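Local coordinates for putative glutathione transferase (Sphingobium chlorophenolicum, PDB 4FQU), which catalyses the glutathione-dependent reduction of glutathionyl-hydroquinones, including chlorinated ones, to hydroquinones during pentachlorophenol degradation, at residues Asp103-Val108 / Gly118-Pro123; Gly32-Gly37 / Ile133-Ser138; Gly7-Ala12 / Gly82-Thr87. All coordinates share one frame; numbering follows the deposited sequence.

Overall arrangement
All three contacts lie in or against the thioredoxin-like N-terminal region of this glutathione transferase subunit, with Trp86 of contact 3 reaching His284 of the C-terminal helix 278-287. Contacts 1 and 3 are neighbours, their centres about 9 Å apart, and are probably linked by a backbone hydrogen bond from Leu105 to Trp86. Contact 2 lies about 17 Å from contact 1, centre to centre, and meets it where Pro123 packs on Asn136 and Ser138. Along the chain contact 3 closes before contact 1 opens, whereas contact 2 spans contact 1 and crosses contact 3. Each contact includes residues assigned by similarity to glutathione binding, consistent with a shared setting for that site.

Contact 1 of 3, residues Asp103-Val108 / Gly118-Pro123; sequences DYLYQV and GRVTIP
Leu105 reaches from just before helix 106-112 to the loop that leads into strand 124-127, touching three consecutive residues there. Its CG is anti to the backbone N (chi1 -178°), which carries the branch out alongside Val120, the two side chains running past each other in opposite directions with Leu105 CG 3.9 Å from Val120 CG1. Farther out, Leu105 CD2 lies 3.8 Å from Thr121 C and also meets Ile122 CG2, its side chain crossing that of Ile122 at about a right angle. Tyr106 contributes its base rather than its ring: its CB sits 3.7 Å from Val120 CG2, while Val120 CG1 packs against the Tyr106 backbone. One residue on, Gln107 turns back within its own segment, where OE1 accepts a nearly straight bond from Tyr104 N (2.6 Å, 173°). Ile122 precedes a cis peptide bond to Pro123, the cis-proline loop characteristic of thioredoxin folds, and its side chain lies near Cys53, the nucleophile by similarity. The contact is van der Waals packing of side chains on one another and on backbone, without a hydrogen bond between the segments, so shape rather than directed bonds fits Leu105 and Tyr106 to a loop that probably binds glutathione.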
loop_
_atom_site.group_PDB
_atom_site.type_symbol
_atom_site.label_atom_id
_atom_site.label_comp_id
_atom_site.label_asym_id
_atom_site.label_seq_id
_atom_site.Cartn_x
_atom_site.Cartn_y
_atom_site.Cartn_z
ATOM N N ASP A 103 -6.072 -6.711 32.517
ATOM C CA ASP A 103 -6.685 -5.933 31.449
ATOM C C ASP A 103 -5.655 -5.771 30.335
ATOM O O ASP A 103 -5.977 -5.836 29.141
ATOM C CB ASP A 103 -7.132 -4.553 31.923
ATOM C CG ASP A 103 -8.152 -4.597 33.053
ATOM O OD1 ASP A 103 -9.361 -4.693 32.756
ATOM O OD2 ASP A 103 -7.742 -4.490 34.245
ATOM N N TYR A 104 -4.406 -5.578 30.743
ATOM C CA TYR A 104 -3.322 -5.308 29.818
ATOM C C TYR A 104 -2.245 -6.382 29.868
ATOM O O TYR A 104 -1.937 -6.899 30.944
ATOM C CB TYR A 104 -2.698 -3.993 30.200
ATOM C CG TYR A 104 -3.700 -2.901 30.323
ATOM C CD1 TYR A 104 -4.509 -2.590 29.264
ATOM C CD2 TYR A 104 -3.839 -2.177 31.493
ATOM C CE1 TYR A 104 -5.440 -1.583 29.350
ATOM C CE2 TYR A 104 -4.770 -1.175 31.595
ATOM C CZ TYR A 104 -5.581 -0.867 30.513
ATOM O OH TYR A 104 -6.540 0.151 30.543
ATOM N N LEU A 105 -1.657 -6.707 28.711
ATOM C CA LEU A 105 -0.601 -7.725 28.645
ATOM C C LEU A 105 0.517 -7.379 29.571
ATOM O O LEU A 105 1.003 -8.241 30.264
ATOM C CB LEU A 105 -0.074 -7.936 27.229
ATOM C CG LEU A 105 1.009 -8.994 26.941
ATOM C CD1 LEU A 105 0.533 -10.392 27.159
ATOM C CD2 LEU A 105 1.487 -8.837 25.487
ATOM N N TYR A 106 0.910 -6.106 29.599
ATOM C CA TYR A 106 1.946 -5.650 30.541
ATOM C C TYR A 106 1.710 -6.129 31.978
ATOM O O TYR A 106 2.655 -6.464 32.663
ATOM C CB TYR A 106 2.254 -4.136 30.437
ATOM C CG TYR A 106 1.296 -3.110 31.054
ATOM C CD1 TYR A 106 1.068 -3.055 32.408
ATOM C CD2 TYR A 106 0.672 -2.154 30.263
ATOM C CE1 TYR A 106 0.231 -2.103 32.961
ATOM C CE2 TYR A 106 -0.184 -1.213 30.801
ATOM C CZ TYR A 106 -0.392 -1.198 32.153
ATOM O OH TYR A 106 -1.234 -0.273 32.701
ATOM N N GLN A 107 0.461 -6.214 32.425
ATOM C CA GLN A 107 0.176 -6.777 33.754
ATOM C C GLN A 107 0.550 -8.263 33.932
ATOM O O GLN A 107 0.574 -8.739 35.076
ATOM C CB GLN A 107 -1.305 -6.626 34.135
ATOM C CG GLN A 107 -1.767 -5.257 34.457
ATOM C CD GLN A 107 -3.239 -5.130 34.289
ATOM O OE1 GLN A 107 -3.795 -5.525 33.264
ATOM N NE2 GLN A 107 -3.899 -4.604 35.300
ATOM N N VAL A 108 0.784 -9.004 32.840
ATOM C CA VAL A 108 1.215 -10.387 32.962
ATOM C C VAL A 108 2.673 -10.373 33.371
ATOM O O VAL A 108 3.064 -11.048 34.323
ATOM C CB VAL A 108 1.067 -11.199 31.665
ATOM C CG1 VAL A 108 1.598 -12.618 31.864
ATOM C CG2 VAL A 108 -0.377 -11.263 31.228
ATOM N N GLY A 118 11.418 -3.900 30.496
ATOM C CA GLY A 118 11.728 -4.386 29.171
ATOM C C GLY A 118 10.583 -4.266 28.221
ATOM O O GLY A 118 9.619 -3.552 28.500
ATOM N N ARG A 119 10.641 -4.948 27.085
ATOM C CA ARG A 119 9.448 -4.852 26.251
ATOM C C ARG A 119 8.382 -5.823 26.753
ATOM O O ARG A 119 8.662 -6.689 27.570
ATOM C CB ARG A 119 9.757 -5.009 24.778
ATOM C CG ARG A 119 11.163 -4.623 24.434
ATOM C CD ARG A 119 11.389 -4.899 22.984
ATOM N NE ARG A 119 10.332 -4.253 22.248
ATOM C CZ ARG A 119 9.754 -4.769 21.177
ATOM N NH1 ARG A 119 10.165 -5.962 20.711
ATOM N NH2 ARG A 119 8.772 -4.067 20.590
ATOM N N VAL A 120 7.144 -5.620 26.330
ATOM C CA VAL A 120 6.024 -6.442 26.806
ATOM C C VAL A 120 5.377 -7.038 25.578
ATOM O O VAL A 120 4.476 -6.394 24.996
ATOM C CB VAL A 120 4.917 -5.631 27.592
ATOM C CG1 VAL A 120 3.798 -6.547 27.979
ATOM C CG2 VAL A 120 5.461 -4.988 28.858
ATOM N N THR A 121 5.849 -8.244 25.206
ATOM C CA THR A 121 5.482 -8.943 23.972
ATOM C C THR A 121 4.738 -10.285 24.114
ATOM O O THR A 121 4.691 -10.896 25.205
ATOM C CB THR A 121 6.718 -9.244 23.161
ATOM O OG1 THR A 121 7.404 -10.407 23.674
ATOM C CG2 THR A 121 7.589 -8.087 23.182
ATOM N N ILE A 122 4.142 -10.729 22.995
ATOM C CA ILE A 122 3.655 -12.106 22.874
ATOM C C ILE A 122 4.471 -12.773 21.808
ATOM O O ILE A 122 4.992 -12.084 20.949
ATOM C CB ILE A 122 2.189 -12.167 22.452
ATOM C CG1 ILE A 122 1.990 -11.512 21.091
ATOM C CG2 ILE A 122 1.287 -11.500 23.481
ATOM C CD1 ILE A 122 0.527 -11.023 20.889
ATOM N N PRO A 123 4.550 -14.107 21.814
ATOM C CA PRO A 123 3.913 -15.088 22.684
ATOM C C PRO A 123 4.673 -15.296 23.983
ATOM O O PRO A 123 5.879 -15.040 23.999
ATOM C CB PRO A 123 4.002 -16.369 21.858
ATOM C CG PRO A 123 5.195 -16.195 21.054
ATOM C CD PRO A 123 5.162 -14.764 20.651
#

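Contact 2 of 3, residues Gly32-Gly37 / Ile133-Ser138; sequences GGLDAG and ILNNES
Gly32 pairs with Leu134 and Asn135 at strand 132-135, an outermost strand of the thioredoxin-like sheet within this chain, where a classic beta bulge sets both Leu134 and Asn135 opposite Leu125. The bond from Gly32 N to Leu134 O is weak, bent to 128° at 3.0 Å. Much straighter is the one in the other direction: Asn135 ND2 donates to Gly32 O at 2.7 Å and 157°, in the carbonyl plane of Gly32 and close to the plane of the amide itself. A first torsion of 177° swings the Asn135 amide away from its own backbone nitrogen and out to the glycine, and all its polar ends are engaged. ND2 has a second acceptor in Glu140 OE1 of helix 138-146, and OD1 accepts from Glu137 N (2.9 Å) in an Asx turn. These three bonds should fix the rotation of the amide and join the 32-37 loop to the start of the helix. Glu137 is the N-cap of that helix, its side chain capping a backbone N there; its OE2 bonds Ser139 OG and its OE1 Ser28 OG. Glu137 and Ser138 are glutathione-binding residues by similarity. Asn136 OD1 is engaged in turn by Tyr109 OH. Van der Waals contact completes the junction, as Leu134 lays its branch against the Gly32-Gly33 peptide, CD1 standing 3.5 Å from Gly33 N.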
loop_
_atom_site.group_PDB
_atom_site.type_symbol
_atom_site.label_atom_id
_atom_site.label_comp_id
_atom_site.label_asym_id
_atom_site.label_seq_id
_atom_site.Cartn_x
_atom_site.Cartn_y
_atom_site.Cartn_z
ATOM N N GLY A 32 13.757 -19.881 29.170
ATOM C CA GLY A 32 13.670 -21.150 29.872
ATOM C C GLY A 32 13.074 -22.220 29.001
ATOM O O GLY A 32 12.878 -21.993 27.801
ATOM N N GLY A 33 12.750 -23.365 29.606
ATOM C CA GLY A 33 12.385 -24.577 28.869
ATOM C C GLY A 33 13.681 -24.946 28.242
ATOM O O GLY A 33 14.716 -24.421 28.669
ATOM N N LEU A 34 13.689 -25.780 27.235
ATOM C CA LEU A 34 14.892 -25.710 26.375
ATOM C C LEU A 34 16.124 -26.416 26.848
ATOM O O LEU A 34 16.880 -26.906 26.038
ATOM C CB LEU A 34 15.334 -24.259 26.152
ATOM C CG LEU A 34 15.595 -23.829 24.716
ATOM C CD1 LEU A 34 14.583 -24.500 23.839
ATOM C CD2 LEU A 34 15.425 -22.356 24.606
ATOM N N ASP A 35 16.344 -26.440 28.150
ATOM C CA ASP A 35 17.578 -27.001 28.700
ATOM C C ASP A 35 17.623 -28.525 28.764
ATOM O O ASP A 35 16.616 -29.205 28.605
ATOM C CB ASP A 35 17.914 -26.385 30.067
ATOM C CG ASP A 35 17.244 -27.100 31.197
ATOM O OD1 ASP A 35 17.815 -28.128 31.619
ATOM O OD2 ASP A 35 16.159 -26.634 31.645
ATOM N N ALA A 36 18.834 -29.031 28.981
ATOM C CA ALA A 36 19.147 -30.454 28.853
ATOM C C ALA A 36 17.906 -31.361 28.823
ATOM O O ALA A 36 17.392 -31.737 27.754
ATOM C CB ALA A 36 20.123 -30.887 29.973
ATOM N N GLY A 37 17.433 -31.710 30.008
ATOM C CA GLY A 37 16.289 -32.574 30.110
ATOM C C GLY A 37 15.507 -32.094 31.286
ATOM O O GLY A 37 16.048 -32.094 32.391
ATOM N N ILE A 133 6.807 -16.384 33.837
ATOM C CA ILE A 133 7.139 -16.687 32.444
ATOM C C ILE A 133 8.252 -17.711 32.225
ATOM O O ILE A 133 9.375 -17.567 32.703
ATOM C CB ILE A 133 7.472 -15.449 31.644
ATOM C CG1 ILE A 133 6.211 -14.597 31.521
ATOM C CG2 ILE A 133 8.046 -15.892 30.302
ATOM C CD1 ILE A 133 6.314 -13.368 30.682
ATOM N N LEU A 134 7.949 -18.759 31.490
ATOM C CA LEU A 134 8.944 -19.772 31.346
ATOM C C LEU A 134 9.839 -19.364 30.219
ATOM O O LEU A 134 11.038 -19.523 30.293
ATOM C CB LEU A 134 8.332 -21.127 31.045
ATOM C CG LEU A 134 9.501 -22.043 30.663
ATOM C CD1 LEU A 134 10.231 -22.419 31.897
ATOM C CD2 LEU A 134 9.078 -23.255 29.888
ATOM N N ASN A 135 9.250 -18.849 29.159
ATOM C CA ASN A 135 10.026 -18.514 27.981
ATOM C C ASN A 135 9.127 -17.736 27.062
ATOM O O ASN A 135 7.949 -18.022 26.999
ATOM C CB ASN A 135 10.570 -19.769 27.341
ATOM C CG ASN A 135 11.339 -19.502 26.069
ATOM O OD1 ASN A 135 10.864 -18.781 25.197
ATOM N ND2 ASN A 135 12.525 -20.125 25.934
ATOM N N ASN A 136 9.657 -16.695 26.421
ATOM C CA ASN A 136 8.841 -15.771 25.639
ATOM C C ASN A 136 9.593 -15.309 24.415
ATOM O O ASN A 136 9.498 -14.149 24.012
ATOM C CB ASN A 136 8.372 -14.575 26.454
ATOM C CG ASN A 136 9.508 -13.646 26.854
ATOM O OD1 ASN A 136 9.301 -12.441 27.036
ATOM N ND2 ASN A 136 10.704 -14.198 27.007
ATOM N N GLU A 137 10.319 -16.256 23.833
ATOM C CA GLU A 137 10.962 -16.123 22.549
ATOM C C GLU A 137 10.392 -17.169 21.621
ATOM O O GLU A 137 10.650 -18.331 21.839
ATOM C CB GLU A 137 12.464 -16.372 22.728
ATOM C CG GLU A 137 13.217 -16.577 21.445
ATOM C CD GLU A 137 13.040 -15.441 20.452
ATOM O OE1 GLU A 137 13.476 -14.323 20.789
ATOM O OE2 GLU A 137 12.464 -15.647 19.345
ATOM N N SER A 138 9.626 -16.753 20.602
ATOM C CA SER A 138 8.966 -17.668 19.619
ATOM C C SER A 138 9.863 -18.812 19.128
ATOM O O SER A 138 9.553 -20.007 19.276
ATOM C CB SER A 138 8.460 -16.899 18.397
ATOM O OG SER A 138 9.100 -15.632 18.367
#

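Contact 3 of 3, residues Gly7-Ala12 / Gly82-Thr87; sequences GVWRDA and GENGWT
Trp9 and Asp11, on and just after strand 9-10, lie against a type I beta turn running from Gly82 to Gly85, with Asp11 CA 6.3 Å from Glu83 CA. The turn is closed by the backbone bond from Gly85 N to Gly82 O. Trp9 makes most of the contact, its extended first torsion (176°) sending the indole to the turn. Its NE1 donates to Glu83 O at 2.6 Å and 161°; the acceptor sits at the ring edge, 6° out of the indole plane, and the N-H meets a lone pair in the carbonyl plane. The next carbonyl takes another side of the same ring, Asn84 O standing 3.6 Å above one face, offset toward the rim. Asp11, though poorly ordered, adds a looser touch through CB, 3.7 Å from Glu83 O, while its OD1 is bonded to the N of Gly2, the first modelled residue. Trp9 also stacks on Tyr106 and touches Val120, so the indole ties the N-terminal hairpin of strands 3-4 and 9-10 to the 82-85 turn, the start of helix 106-112 and the loop holding Val120. Directly after the turn comes Trp86, stacked on His284 and assigned by similarity to the glutathione site of this Xi-class transferase.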
loop_
_atom_site.group_PDB
_atom_site.type_symbol
_atom_site.label_atom_id
_atom_site.label_comp_id
_atom_site.label_asym_id
_atom_site.label_seq_id
_atom_site.Cartn_x
_atom_site.Cartn_y
_atom_site.Cartn_z
ATOM N N GLY A 7 8.192 -1.528 36.197
ATOM C CA GLY A 7 6.896 -2.065 36.531
ATOM C C GLY A 7 5.857 -1.012 36.149
ATOM O O GLY A 7 4.648 -1.128 36.443
ATOM N N VAL A 8 6.308 0.049 35.500
ATOM C CA VAL A 8 5.321 1.016 35.133
ATOM C C VAL A 8 5.227 1.109 33.652
ATOM O O VAL A 8 6.221 1.020 32.967
ATOM C CB VAL A 8 5.655 2.345 35.714
ATOM C CG1 VAL A 8 4.743 3.426 35.140
ATOM C CG2 VAL A 8 5.492 2.246 37.186
ATOM N N TRP A 9 4.033 1.298 33.134
ATOM C CA TRP A 9 3.923 1.252 31.702
ATOM C C TRP A 9 4.172 2.625 31.122
ATOM O O TRP A 9 3.564 3.587 31.547
ATOM C CB TRP A 9 2.568 0.689 31.269
ATOM C CG TRP A 9 2.389 0.723 29.781
ATOM C CD1 TRP A 9 1.634 1.601 29.066
ATOM C CD2 TRP A 9 3.010 -0.126 28.836
ATOM N NE1 TRP A 9 1.739 1.339 27.733
ATOM C CE2 TRP A 9 2.576 0.274 27.569
ATOM C CE3 TRP A 9 3.882 -1.201 28.938
ATOM C CZ2 TRP A 9 2.971 -0.352 26.436
ATOM C CZ3 TRP A 9 4.273 -1.819 27.815
ATOM C CH2 TRP A 9 3.826 -1.389 26.575
ATOM N N ARG A 10 5.062 2.710 30.143
ATOM C CA ARG A 10 5.456 3.993 29.585
ATOM C C ARG A 10 5.383 4.002 28.061
ATOM O O ARG A 10 6.217 3.401 27.399
ATOM C CB ARG A 10 6.891 4.343 30.023
ATOM C CG ARG A 10 7.161 4.354 31.526
ATOM C CD ARG A 10 7.810 5.690 32.021
ATOM N NE ARG A 10 7.069 6.283 33.137
ATOM C CZ ARG A 10 7.221 5.936 34.427
ATOM N NH1 ARG A 10 8.119 5.011 34.809
ATOM N NH2 ARG A 10 6.469 6.517 35.364
ATOM N N ASP A 11 4.408 4.703 27.498
ATOM C CA ASP A 11 4.387 4.949 26.048
ATOM C C ASP A 11 5.270 6.170 25.688
ATOM O O ASP A 11 5.299 6.627 24.546
ATOM C CB ASP A 11 2.935 5.108 25.542
ATOM C CG ASP A 11 2.789 4.848 24.023
ATOM O OD1 ASP A 11 3.747 4.315 23.378
ATOM O OD2 ASP A 11 1.690 5.169 23.487
ATOM N N ALA A 12 5.995 6.673 26.686
ATOM C CA ALA A 12 6.896 7.820 26.534
ATOM C C ALA A 12 8.399 7.435 26.563
ATOM O O ALA A 12 8.952 7.138 27.635
ATOM C CB ALA A 12 6.582 8.887 27.621
ATOM N N GLY A 82 -2.809 0.078 21.457
ATOM C CA GLY A 82 -2.731 1.514 21.715
ATOM C C GLY A 82 -1.870 1.950 22.909
ATOM O O GLY A 82 -0.773 1.426 23.128
ATOM N N GLU A 83 -2.372 2.914 23.680
ATOM C CA GLU A 83 -1.626 3.524 24.779
ATOM C C GLU A 83 -0.994 2.504 25.681
ATOM O O GLU A 83 0.132 2.710 26.162
ATOM C CB GLU A 83 -2.539 4.357 25.657
ATOM C CG GLU A 83 -3.004 5.658 25.079
ATOM C CD GLU A 83 -3.945 6.373 26.027
ATOM O OE1 GLU A 83 -3.808 7.620 26.139
ATOM O OE2 GLU A 83 -4.807 5.682 26.655
ATOM N N ASN A 84 -1.742 1.429 25.940
ATOM C CA ASN A 84 -1.326 0.385 26.874
ATOM C C ASN A 84 -0.735 -0.830 26.167
ATOM O O ASN A 84 -0.395 -1.824 26.773
ATOM C CB ASN A 84 -2.486 -0.036 27.785
ATOM C CG ASN A 84 -3.136 1.149 28.521
ATOM O OD1 ASN A 84 -4.074 1.748 28.004
ATOM N ND2 ASN A 84 -2.653 1.466 29.739
ATOM N N GLY A 85 -0.579 -0.765 24.867
ATOM C CA GLY A 85 -0.081 -1.938 24.183
ATOM C C GLY A 85 -1.078 -3.078 24.160
ATOM O O GLY A 85 -2.288 -2.880 24.263
ATOM N N TRP A 86 -0.575 -4.286 23.999
ATOM C CA TRP A 86 -1.470 -5.412 23.865
ATOM C C TRP A 86 -2.333 -5.490 25.107
ATOM O O TRP A 86 -1.815 -5.449 26.212
ATOM C CB TRP A 86 -0.669 -6.690 23.739
ATOM C CG TRP A 86 0.164 -6.862 22.495
ATOM C CD1 TRP A 86 1.496 -7.044 22.450
ATOM C CD2 TRP A 86 -0.300 -6.938 21.133
ATOM N NE1 TRP A 86 1.905 -7.202 21.145
ATOM C CE2 TRP A 86 0.816 -7.145 20.322
ATOM C CE3 TRP A 86 -1.545 -6.832 20.525
ATOM C CZ2 TRP A 86 0.727 -7.269 18.946
ATOM C CZ3 TRP A 86 -1.619 -6.943 19.123
ATOM C CH2 TRP A 86 -0.495 -7.154 18.368
ATOM N N THR A 87 -3.641 -5.631 24.909
ATOM C CA THR A 87 -4.654 -5.535 25.957
ATOM C C THR A 87 -5.585 -6.737 25.828
ATOM O O THR A 87 -5.649 -7.366 24.780
ATOM C CB THR A 87 -5.523 -4.272 25.777
ATOM O OG1 THR A 87 -6.885 -4.645 25.837
ATOM C CG2 THR A 87 -5.415 -3.721 24.404
#